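Side-chain contacts in N-acetylglucosaminidase (Paenibacillus barengoltzii, PDB 6INX), which probably hydrolyses N-acetylglucosaminyl bonds in glycans, as a glycoside hydrolase of family 18 built on a TIM barrel: residues A[232-237]-A[307-312]; A[263-268]-A[331-336]; A[276-281]-A[296-301]. All coordinates share one frame; numbering follows the deposited sequence.

Overall arrangement
Residues 232-237, on barrel strand 230-235, come first in the chain, and interaction 1 closes a loop from them to residues 307-312, binding that strand to the helix that follows it. Between them the chain leaves the barrel to build a small antiparallel sheet with its own helix. Residues 263-268, where that helix starts, meet residues 331-336 in interaction 2, so the loops of interactions 1 and 2 cross. Interaction 3 (276-281 with 296-301) lies within both loops and joins residues on either side of strand 288-292, the middle of three successive strands of the inserted sheet. Asp301 ties interaction 3 to interaction 1 through Lys309, and Leu268 packs on Tyr300 and Ile298 between interactions 2 and 3.

Interaction 1: A[232-237]-A[307-312]; sequences IGAAFY and RYKCDY
Lys309 reaches from its helix to the main chain at Gly233, across the beta-alpha interface of the TIM barrel. Strand 232-235 and helix 307-312 run almost exactly antiparallel, at 172° with axes 10.0 Å apart; the full helix 303-316 leads on to strand 320-324, which lies parallel to this one, completing a beta-alpha-beta crossover. The lysine chain is extended beyond CG and spans the gap from helix to strand, delivering NZ to the Gly233 carbonyl. There NZ donates to Gly233 O at 3.1 Å, in the plane of the carbonyl and on a lone pair, with a C=O...N angle of 138°. NZ also passes 3.8 Å from Ala234 CA. The root of the same side chain has an apolar neighbour: Ile232 CD1 touches Lys309 CB at 4.0 Å, and it is just as close to the carbonyl oxygen of Lys309. CG1 of this isoleucine sits between its backbone N and carbonyl carbon (chi1 64°), which sends CD1 toward the helix. Val213 and Val217 of helix 213-222 pack against the isoleucine as well.

The charge of this buried lysine is met by more than the strand. Asp301 forms a salt bridge with NZ, and Thr199 OG1 adds another hydrogen bond, making three partners. Asp301 is itself anchored to the strand: its OD2, the oxygen that takes Lys309 NZ, also accepts from Ala235 N.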
loop_
_atom_site.group_PDB
_atom_site.type_symbol
_atom_site.label_atom_id
_atom_site.label_comp_id
_atom_site.label_asym_id
_atom_site.label_seq_id
_atom_site.Cartn_x
_atom_site.Cartn_y
_atom_site.Cartn_z
ATOM N N ILE A 232 9.025 19.001 -1.117
ATOM C CA ILE A 232 8.043 18.142 -0.444
ATOM C C ILE A 232 6.713 18.862 -0.275
ATOM O O ILE A 232 6.608 20.060 -0.542
ATOM C CB ILE A 232 8.559 17.584 0.896
ATOM C CG1 ILE A 232 8.798 18.724 1.895
ATOM C CG2 ILE A 232 9.818 16.764 0.671
ATOM C CD1 ILE A 232 8.970 18.257 3.349
ATOM N N GLY A 233 5.686 18.142 0.158
ATOM C CA GLY A 233 4.325 18.660 0.193
ATOM C C GLY A 233 3.752 18.802 1.589
ATOM O O GLY A 233 3.946 17.928 2.448
ATOM N N ALA A 234 3.012 19.894 1.790
ATOM C CA ALA A 234 2.211 20.158 2.975
ATOM C C ALA A 234 0.768 20.372 2.554
ATOM O O ALA A 234 0.488 20.917 1.481
ATOM C CB ALA A 234 2.686 21.419 3.716
ATOM N N ALA A 235 -0.151 19.953 3.410
ATOM C CA ALA A 235 -1.569 19.995 3.104
ATOM C C ALA A 235 -2.251 20.963 4.055
ATOM O O ALA A 235 -2.104 20.843 5.274
ATOM C CB ALA A 235 -2.193 18.608 3.248
ATOM N N PHE A 236 -3.011 21.903 3.497
ATOM C CA PHE A 236 -3.829 22.820 4.285
ATOM C C PHE A 236 -5.245 22.287 4.516
ATOM O O PHE A 236 -6.185 23.072 4.708
ATOM C CB PHE A 236 -3.878 24.200 3.616
ATOM C CG PHE A 236 -2.582 24.979 3.659
ATOM C CD1 PHE A 236 -1.392 24.426 4.103
ATOM C CD2 PHE A 236 -2.570 26.298 3.215
ATOM C CE1 PHE A 236 -0.217 25.182 4.125
ATOM C CE2 PHE A 236 -1.403 27.050 3.238
ATOM C CZ PHE A 236 -0.237 26.497 3.679
ATOM N N TYR A 237 -5.419 20.965 4.522
ATOM C CA TYR A 237 -6.736 20.343 4.644
ATOM C C TYR A 237 -6.526 18.940 5.196
ATOM O O TYR A 237 -5.399 18.433 5.246
ATOM C CB TYR A 237 -7.449 20.269 3.279
ATOM C CG TYR A 237 -6.705 19.325 2.371
ATOM C CD1 TYR A 237 -5.595 19.756 1.668
ATOM C CD2 TYR A 237 -7.058 17.975 2.288
ATOM C CE1 TYR A 237 -4.855 18.892 0.882
ATOM C CE2 TYR A 237 -6.334 17.106 1.497
ATOM C CZ TYR A 237 -5.234 17.571 0.804
ATOM O OH TYR A 237 -4.501 16.710 0.040
ATOM N N ARG A 307 6.593 22.869 10.916
ATOM C CA ARG A 307 7.952 23.175 11.382
ATOM C C ARG A 307 8.851 21.959 11.261
ATOM O O ARG A 307 10.004 22.070 10.838
ATOM C CB ARG A 307 7.981 23.723 12.823
ATOM C CG ARG A 307 9.385 23.844 13.514
ATOM C CD ARG A 307 10.163 24.900 12.761
ATOM N NE ARG A 307 11.487 25.199 13.265
ATOM C CZ ARG A 307 11.827 26.326 13.899
ATOM N NH1 ARG A 307 10.932 27.300 14.124
ATOM N NH2 ARG A 307 13.106 26.499 14.285
ATOM N N TYR A 308 8.342 20.779 11.631
ATOM C CA TYR A 308 9.151 19.575 11.487
ATOM C C TYR A 308 9.499 19.310 10.026
ATOM O O TYR A 308 10.625 18.908 9.715
ATOM C CB TYR A 308 8.440 18.366 12.101
ATOM C CG TYR A 308 8.641 18.220 13.597
ATOM C CD1 TYR A 308 9.854 17.774 14.112
ATOM C CD2 TYR A 308 7.613 18.510 14.485
ATOM C CE1 TYR A 308 10.041 17.635 15.482
ATOM C CE2 TYR A 308 7.791 18.372 15.862
ATOM C CZ TYR A 308 9.008 17.938 16.346
ATOM O OH TYR A 308 9.198 17.797 17.710
ATOM N N LYS A 309 8.554 19.546 9.114
ATOM C CA LYS A 309 8.836 19.358 7.693
ATOM C C LYS A 309 9.912 20.322 7.208
ATOM O O LYS A 309 10.789 19.940 6.425
ATOM C CB LYS A 309 7.552 19.522 6.878
ATOM C CG LYS A 309 6.540 18.384 7.069
ATOM C CD LYS A 309 5.344 18.527 6.132
ATOM C CE LYS A 309 4.367 17.364 6.324
ATOM N NZ LYS A 309 3.202 17.400 5.380
ATOM N N CYS A 310 9.875 21.572 7.684
ATOM C CA CYS A 310 10.884 22.553 7.291
ATOM C C CYS A 310 12.263 22.184 7.827
ATOM O O CYS A 310 13.262 22.284 7.102
ATOM C CB CYS A 310 10.483 23.942 7.783
ATOM S SG CYS A 310 9.046 24.634 6.962
ATOM N N ASP A 311 12.338 21.755 9.094
ATOM C CA ASP A 311 13.615 21.317 9.651
ATOM C C ASP A 311 14.181 20.145 8.863
ATOM O O ASP A 311 15.399 20.045 8.673
ATOM C CB ASP A 311 13.451 20.902 11.117
ATOM C CG ASP A 311 13.017 22.046 12.019
ATOM O OD1 ASP A 311 13.217 23.221 11.651
ATOM O OD2 ASP A 311 12.483 21.766 13.112
ATOM N N TYR A 312 13.308 19.234 8.416
ATOM C CA TYR A 312 13.743 18.095 7.613
ATOM C C TYR A 312 14.305 18.553 6.273
ATOM O O TYR A 312 15.332 18.040 5.813
ATOM C CB TYR A 312 12.553 17.147 7.411
ATOM C CG TYR A 312 12.834 15.898 6.594
ATOM C CD1 TYR A 312 12.612 15.871 5.212
ATOM C CD2 TYR A 312 13.273 14.732 7.207
ATOM C CE1 TYR A 312 12.862 14.724 4.468
ATOM C CE2 TYR A 312 13.523 13.577 6.466
ATOM C CZ TYR A 312 13.311 13.581 5.102
ATOM O OH TYR A 312 13.564 12.432 4.377
#

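Interaction 2: A[263-268]-A[331-336]; sequences PDFTEL and THRLLD
Where the inserted sheet-and-helix unit packs against the family 18 barrel, Phe265, in the first turn of helix 265-272, lies against Leu334 in the first turn of helix 333-341. The phenylalanine ring carries most of the contact. Its CG, anti to the backbone N (chi1 -170°), carries the ring toward helix 333-341, one face to the leucine. Leu334 CD1 sits over that face, 3.8 Å from the centroid and 23° off the normal, a CH-pi contact displaced toward the CG side of the ring, where CD1 comes to 3.5 Å from Phe265 CG. The second methyl, Leu334 CD2, reaches the far rim at Phe265 CZ, 4.0 Å away, so the leucine fork spans the ring from root to tip.

At the edge, near the ring plane, stands Thr331 OG1, 3.8 Å from Phe265 CE2. This hydroxyl already has partners: it accepts from Arg333 N at 3.2 Å, forming an ST turn, and it is hydrogen-bonded to Asp329. Arg333 comes in obliquely at the same rim, NH2 being 4.0 Å from Phe265 CE2; guanidinium and ring are 75° apart, so they do not stack. The arginine's charge is instead paired with Glu303 through NE.

Both helix starts have an aspartate accepting a backbone N-H: N-cap Asp264 OD1 from Glu267 N at 2.9 Å, and Asp329 OD2, from the loop before the second helix, from Leu334 N. Two helix N-termini meeting through one aromatic ring and a leucine fork thus join the insertion, characteristic of many family 18 enzymes, to the last helix of the TIM barrel.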
loop_
_atom_site.group_PDB
_atom_site.type_symbol
_atom_site.label_atom_id
_atom_site.label_comp_id
_atom_site.label_asym_id
_atom_site.label_seq_id
_atom_site.Cartn_x
_atom_site.Cartn_y
_atom_site.Cartn_z
ATOM N N PRO A 263 -12.523 18.391 6.754
ATOM C CA PRO A 263 -12.542 19.856 6.765
ATOM C C PRO A 263 -11.203 20.441 6.335
ATOM O O PRO A 263 -10.139 19.857 6.553
ATOM C CB PRO A 263 -12.845 20.189 8.233
ATOM C CG PRO A 263 -13.490 18.936 8.788
ATOM C CD PRO A 263 -12.845 17.803 8.067
ATOM N N ASP A 264 -11.256 21.616 5.705
ATOM C CA ASP A 264 -10.015 22.343 5.481
ATOM C C ASP A 264 -9.506 22.931 6.793
ATOM O O ASP A 264 -10.175 22.873 7.832
ATOM C CB ASP A 264 -10.154 23.394 4.371
ATOM C CG ASP A 264 -11.132 24.513 4.704
ATOM O OD1 ASP A 264 -11.526 24.693 5.871
ATOM O OD2 ASP A 264 -11.505 25.241 3.757
ATOM N N PHE A 265 -8.300 23.496 6.757
ATOM C CA PHE A 265 -7.723 23.982 8.006
ATOM C C PHE A 265 -8.565 25.094 8.627
ATOM O O PHE A 265 -8.676 25.173 9.853
ATOM C CB PHE A 265 -6.264 24.406 7.845
ATOM C CG PHE A 265 -5.594 24.689 9.156
ATOM C CD1 PHE A 265 -5.151 23.651 9.954
ATOM C CD2 PHE A 265 -5.457 25.987 9.616
ATOM C CE1 PHE A 265 -4.551 23.892 11.174
ATOM C CE2 PHE A 265 -4.853 26.242 10.841
ATOM C CZ PHE A 265 -4.402 25.189 11.618
ATOM N N THR A 266 -9.150 25.970 7.802
ATOM C CA THR A 266 -10.075 26.977 8.330
ATOM C C THR A 266 -11.140 26.336 9.212
ATOM O O THR A 266 -11.366 26.761 10.354
ATOM C CB THR A 266 -10.761 27.706 7.174
ATOM O OG1 THR A 266 -9.776 28.207 6.271
ATOM C CG2 THR A 266 -11.621 28.862 7.709
ATOM N N GLU A 267 -11.796 25.297 8.690
ATOM C CA GLU A 267 -12.885 24.642 9.405
ATOM C C GLU A 267 -12.372 23.823 10.583
ATOM O O GLU A 267 -13.042 23.738 11.618
ATOM C CB GLU A 267 -13.662 23.752 8.438
ATOM C CG GLU A 267 -14.646 24.511 7.584
ATOM C CD GLU A 267 -15.459 25.487 8.401
ATOM O OE1 GLU A 267 -15.265 26.714 8.245
ATOM O OE2 GLU A 267 -16.281 25.017 9.215
ATOM N N LEU A 268 -11.194 23.204 10.448
ATOM C CA LEU A 268 -10.610 22.476 11.574
ATOM C C LEU A 268 -10.347 23.413 12.745
ATOM O O LEU A 268 -10.666 23.098 13.900
ATOM C CB LEU A 268 -9.304 21.814 11.143
ATOM C CG LEU A 268 -9.392 20.619 10.203
ATOM C CD1 LEU A 268 -7.992 20.258 9.730
ATOM C CD2 LEU A 268 -10.061 19.435 10.890
ATOM N N THR A 331 -7.044 31.338 8.101
ATOM C CA THR A 331 -6.358 31.865 9.276
ATOM C C THR A 331 -4.974 32.409 8.945
ATOM O O THR A 331 -4.394 33.117 9.773
ATOM C CB THR A 331 -6.208 30.797 10.364
ATOM O OG1 THR A 331 -5.099 29.944 10.045
ATOM C CG2 THR A 331 -7.484 29.969 10.508
ATOM N N HIS A 332 -4.430 32.080 7.770
ATOM C CA HIS A 332 -3.117 32.508 7.285
ATOM C C HIS A 332 -1.954 31.942 8.091
ATOM O O HIS A 332 -0.792 32.238 7.775
ATOM C CB HIS A 332 -2.993 34.036 7.162
ATOM C CG HIS A 332 -4.224 34.694 6.622
ATOM N ND1 HIS A 332 -4.609 34.580 5.304
ATOM C CD2 HIS A 332 -5.159 35.468 7.221
ATOM C CE1 HIS A 332 -5.728 35.255 5.113
ATOM N NE2 HIS A 332 -6.083 35.804 6.261
ATOM N N ARG A 333 -2.221 31.100 9.095
ATOM C CA ARG A 333 -1.169 30.643 9.992
ATOM C C ARG A 333 -0.250 29.622 9.332
ATOM O O ARG A 333 0.947 29.585 9.636
ATOM C CB ARG A 333 -1.781 30.083 11.281
ATOM C CG ARG A 333 -2.800 31.033 11.920
ATOM C CD ARG A 333 -2.944 30.832 13.428
ATOM N NE ARG A 333 -3.546 29.549 13.770
ATOM C CZ ARG A 333 -4.834 29.369 14.059
ATOM N NH1 ARG A 333 -5.685 30.391 14.044
ATOM N NH2 ARG A 333 -5.274 28.155 14.358
ATOM N N LEU A 334 -0.779 28.789 8.425
ATOM C CA LEU A 334 0.036 27.706 7.888
ATOM C C LEU A 334 1.073 28.229 6.902
ATOM O O LEU A 334 2.226 27.779 6.913
ATOM C CB LEU A 334 -0.857 26.630 7.265
ATOM C CG LEU A 334 -1.812 25.904 8.215
ATOM C CD1 LEU A 334 -2.465 24.715 7.517
ATOM C CD2 LEU A 334 -1.087 25.454 9.482
ATOM N N LEU A 335 0.698 29.201 6.067
ATOM C CA LEU A 335 1.686 29.847 5.208
ATOM C C LEU A 335 2.734 30.590 6.031
ATOM O O LEU A 335 3.931 30.541 5.721
ATOM C CB LEU A 335 1.001 30.794 4.225
ATOM C CG LEU A 335 1.940 31.669 3.379
ATOM C CD1 LEU A 335 3.003 30.838 2.658
ATOM C CD2 LEU A 335 1.135 32.487 2.392
ATOM N N ASP A 336 2.313 31.271 7.099
ATOM C CA ASP A 336 3.288 31.934 7.963
ATOM C C ASP A 336 4.274 30.935 8.562
ATOM O O ASP A 336 5.486 31.182 8.591
ATOM C CB ASP A 336 2.558 32.694 9.067
ATOM C CG ASP A 336 3.090 34.093 9.258
ATOM O OD1 ASP A 336 3.654 34.650 8.292
ATOM O OD2 ASP A 336 2.952 34.634 10.375
#

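Interaction 3: A[276-281]-A[296-301]; sequences NGFVRY and TFISYD
Arg280 meets Tyr300 along its aliphatic stem, on the small antiparallel sheet inserted into the family 18 barrel; strand 288-292 lies between strand 279-283, which carries the arginine, and strand 297-299, which the tyrosine follows, so the side chains reach across it. From CB the arginine runs out extended, its CG anti to the backbone N (chi1 176°), and this straight run carries it past the tyrosine hydroxyl. CG comes first, 3.6 Å from Tyr300 OH, and CD and then NE follow at similar range, so one oxygen sits beside three successive atoms of the chain. The hydroxyl lies at the edge of the guanidinium, near its plane, while the tyrosine ring stands almost perpendicular to that plane, at 82°. A water joins the two groups: it accepts from Arg280 NE at 3.1 Å and lies 2.7 Å from Tyr300 OH, in the plane of the tyrosine ring. Beyond, at the tip, Arg280 NH2 forms a salt bridge with Asp302.

Just before strand 279-283, Phe278 brings the edge of its ring to Thr296, which precedes strand 297-299. Phe278 CE2 is 3.5 Å from Thr296 O, close to the ring plane, and 3.7 Å from Thr296 CB; Thr296 CG2 also lies at this edge. The same CE2 approaches Ile298 CD1 obliquely at 3.9 Å. Tyr272 of the neighbouring helix meets the Phe278 ring edge-to-face.

The two halves therefore differ in chemistry: apolar contact and a carbonyl oxygen at a ring edge around Phe278, a hydrated polar pair around Arg280. There the salt bridge to Asp302 takes NH2, while the water accepts from NE and bonds to the tyrosine hydroxyl, bridging the two groups.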
loop_
_atom_site.group_PDB
_atom_site.type_symbol
_atom_site.label_atom_id
_atom_site.label_comp_id
_atom_site.label_asym_id
_atom_site.label_seq_id
_atom_site.Cartn_x
_atom_site.Cartn_y
_atom_site.Cartn_z
ATOM N N ASN A 276 -15.937 20.357 20.177
ATOM C CA ASN A 276 -17.054 19.521 19.731
ATOM C C ASN A 276 -16.795 18.031 19.943
ATOM O O ASN A 276 -17.266 17.192 19.169
ATOM C CB ASN A 276 -17.452 19.818 18.285
ATOM C CG ASN A 276 -18.170 21.139 18.145
ATOM O OD1 ASN A 276 -19.183 21.375 18.804
ATOM N ND2 ASN A 276 -17.645 22.015 17.298
ATOM N N GLY A 277 -16.046 17.698 20.988
ATOM C CA GLY A 277 -15.759 16.321 21.321
ATOM C C GLY A 277 -14.489 15.775 20.706
ATOM O O GLY A 277 -14.062 14.678 21.085
ATOM N N PHE A 278 -13.877 16.498 19.773
ATOM C CA PHE A 278 -12.667 16.034 19.110
ATOM C C PHE A 278 -11.453 16.436 19.930
ATOM O O PHE A 278 -11.298 17.606 20.290
ATOM C CB PHE A 278 -12.555 16.631 17.706
ATOM C CG PHE A 278 -13.505 16.024 16.719
ATOM C CD1 PHE A 278 -14.802 16.498 16.606
ATOM C CD2 PHE A 278 -13.112 14.966 15.912
ATOM C CE1 PHE A 278 -15.686 15.949 15.710
ATOM C CE2 PHE A 278 -13.998 14.400 15.013
ATOM C CZ PHE A 278 -15.289 14.892 14.902
ATOM N N VAL A 279 -10.599 15.468 20.217
ATOM C CA VAL A 279 -9.363 15.698 20.951
ATOM C C VAL A 279 -8.198 15.671 19.971
ATOM O O VAL A 279 -8.117 14.779 19.114
ATOM C CB VAL A 279 -9.180 14.634 22.044
ATOM C CG1 VAL A 279 -7.892 14.876 22.798
ATOM C CG2 VAL A 279 -10.376 14.639 22.980
ATOM N N ARG A 280 -7.301 16.647 20.085
ATOM C CA ARG A 280 -6.074 16.624 19.301
ATOM C C ARG A 280 -5.018 15.768 19.982
ATOM O O ARG A 280 -4.725 15.940 21.175
ATOM C CB ARG A 280 -5.535 18.035 19.076
ATOM C CG ARG A 280 -4.201 18.056 18.335
ATOM C CD ARG A 280 -3.583 19.436 18.388
ATOM N NE ARG A 280 -2.367 19.582 17.581
ATOM C CZ ARG A 280 -1.131 19.312 18.000
ATOM N NH1 ARG A 280 -0.917 18.823 19.225
ATOM N NH2 ARG A 280 -0.095 19.509 17.192
ATOM N N TYR A 281 -4.449 14.849 19.217
ATOM C CA TYR A 281 -3.323 14.037 19.634
ATOM C C TYR A 281 -2.134 14.333 18.732
ATOM O O TYR A 281 -2.291 14.767 17.585
ATOM C CB TYR A 281 -3.682 12.554 19.556
ATOM C CG TYR A 281 -4.846 12.207 20.450
ATOM C CD1 TYR A 281 -4.685 12.143 21.835
ATOM C CD2 TYR A 281 -6.103 11.963 19.925
ATOM C CE1 TYR A 281 -5.741 11.835 22.655
ATOM C CE2 TYR A 281 -7.174 11.647 20.742
ATOM C CZ TYR A 281 -6.983 11.581 22.110
ATOM O OH TYR A 281 -8.048 11.281 22.928
ATOM N N THR A 296 -14.944 9.481 14.726
ATOM C CA THR A 296 -14.489 10.132 13.500
ATOM C C THR A 296 -13.020 10.498 13.656
ATOM O O THR A 296 -12.648 11.189 14.613
ATOM C CB THR A 296 -15.327 11.389 13.227
ATOM O OG1 THR A 296 -16.709 11.028 13.093
ATOM C CG2 THR A 296 -14.871 12.089 11.948
ATOM N N PHE A 297 -12.187 10.037 12.719
ATOM C CA PHE A 297 -10.745 10.247 12.755
ATOM C C PHE A 297 -10.355 11.226 11.655
ATOM O O PHE A 297 -10.745 11.040 10.496
ATOM C CB PHE A 297 -10.030 8.909 12.523
ATOM C CG PHE A 297 -8.539 9.021 12.456
ATOM C CD1 PHE A 297 -7.892 9.315 11.257
ATOM C CD2 PHE A 297 -7.773 8.818 13.585
ATOM C CE1 PHE A 297 -6.512 9.419 11.206
ATOM C CE2 PHE A 297 -6.408 8.924 13.530
ATOM C CZ PHE A 297 -5.775 9.223 12.350
ATOM N N ILE A 298 -9.540 12.226 12.006
ATOM C CA ILE A 298 -9.153 13.303 11.095
ATOM C C ILE A 298 -7.639 13.463 11.116
ATOM O O ILE A 298 -7.051 13.658 12.182
ATOM C CB ILE A 298 -9.829 14.631 11.487
ATOM C CG1 ILE A 298 -11.348 14.506 11.323
ATOM C CG2 ILE A 298 -9.273 15.784 10.659
ATOM C CD1 ILE A 298 -12.167 15.690 11.869
ATOM N N SER A 299 -7.015 13.397 9.938
ATOM C CA SER A 299 -5.578 13.584 9.783
ATOM C C SER A 299 -5.326 14.920 9.092
ATOM O O SER A 299 -5.996 15.245 8.113
ATOM C CB SER A 299 -5.018 12.478 8.881
ATOM O OG SER A 299 -3.721 12.808 8.449
ATOM N N TYR A 300 -4.329 15.676 9.558
ATOM C CA TYR A 300 -4.094 17.003 8.988
ATOM C C TYR A 300 -2.654 17.431 9.248
ATOM O O TYR A 300 -1.900 16.733 9.919
ATOM C CB TYR A 300 -5.122 18.016 9.529
ATOM C CG TYR A 300 -4.980 18.378 10.992
ATOM C CD1 TYR A 300 -5.200 17.438 11.988
ATOM C CD2 TYR A 300 -4.651 19.674 11.378
ATOM C CE1 TYR A 300 -5.085 17.768 13.331
ATOM C CE2 TYR A 300 -4.537 20.017 12.730
ATOM C CZ TYR A 300 -4.759 19.059 13.694
ATOM O OH TYR A 300 -4.648 19.388 15.036
ATOM N N ASP A 301 -2.287 18.590 8.683
ATOM C CA ASP A 301 -1.029 19.287 8.943
ATOM C C ASP A 301 -1.331 20.524 9.785
ATOM O O ASP A 301 -2.371 21.175 9.605
ATOM C CB ASP A 301 -0.423 19.801 7.617
ATOM C CG ASP A 301 0.863 19.074 7.198
ATOM O OD1 ASP A 301 1.504 18.385 8.022
ATOM O OD2 ASP A 301 1.241 19.207 6.006
HETATM O O HOH W 1 -3.352 21.720 15.502
#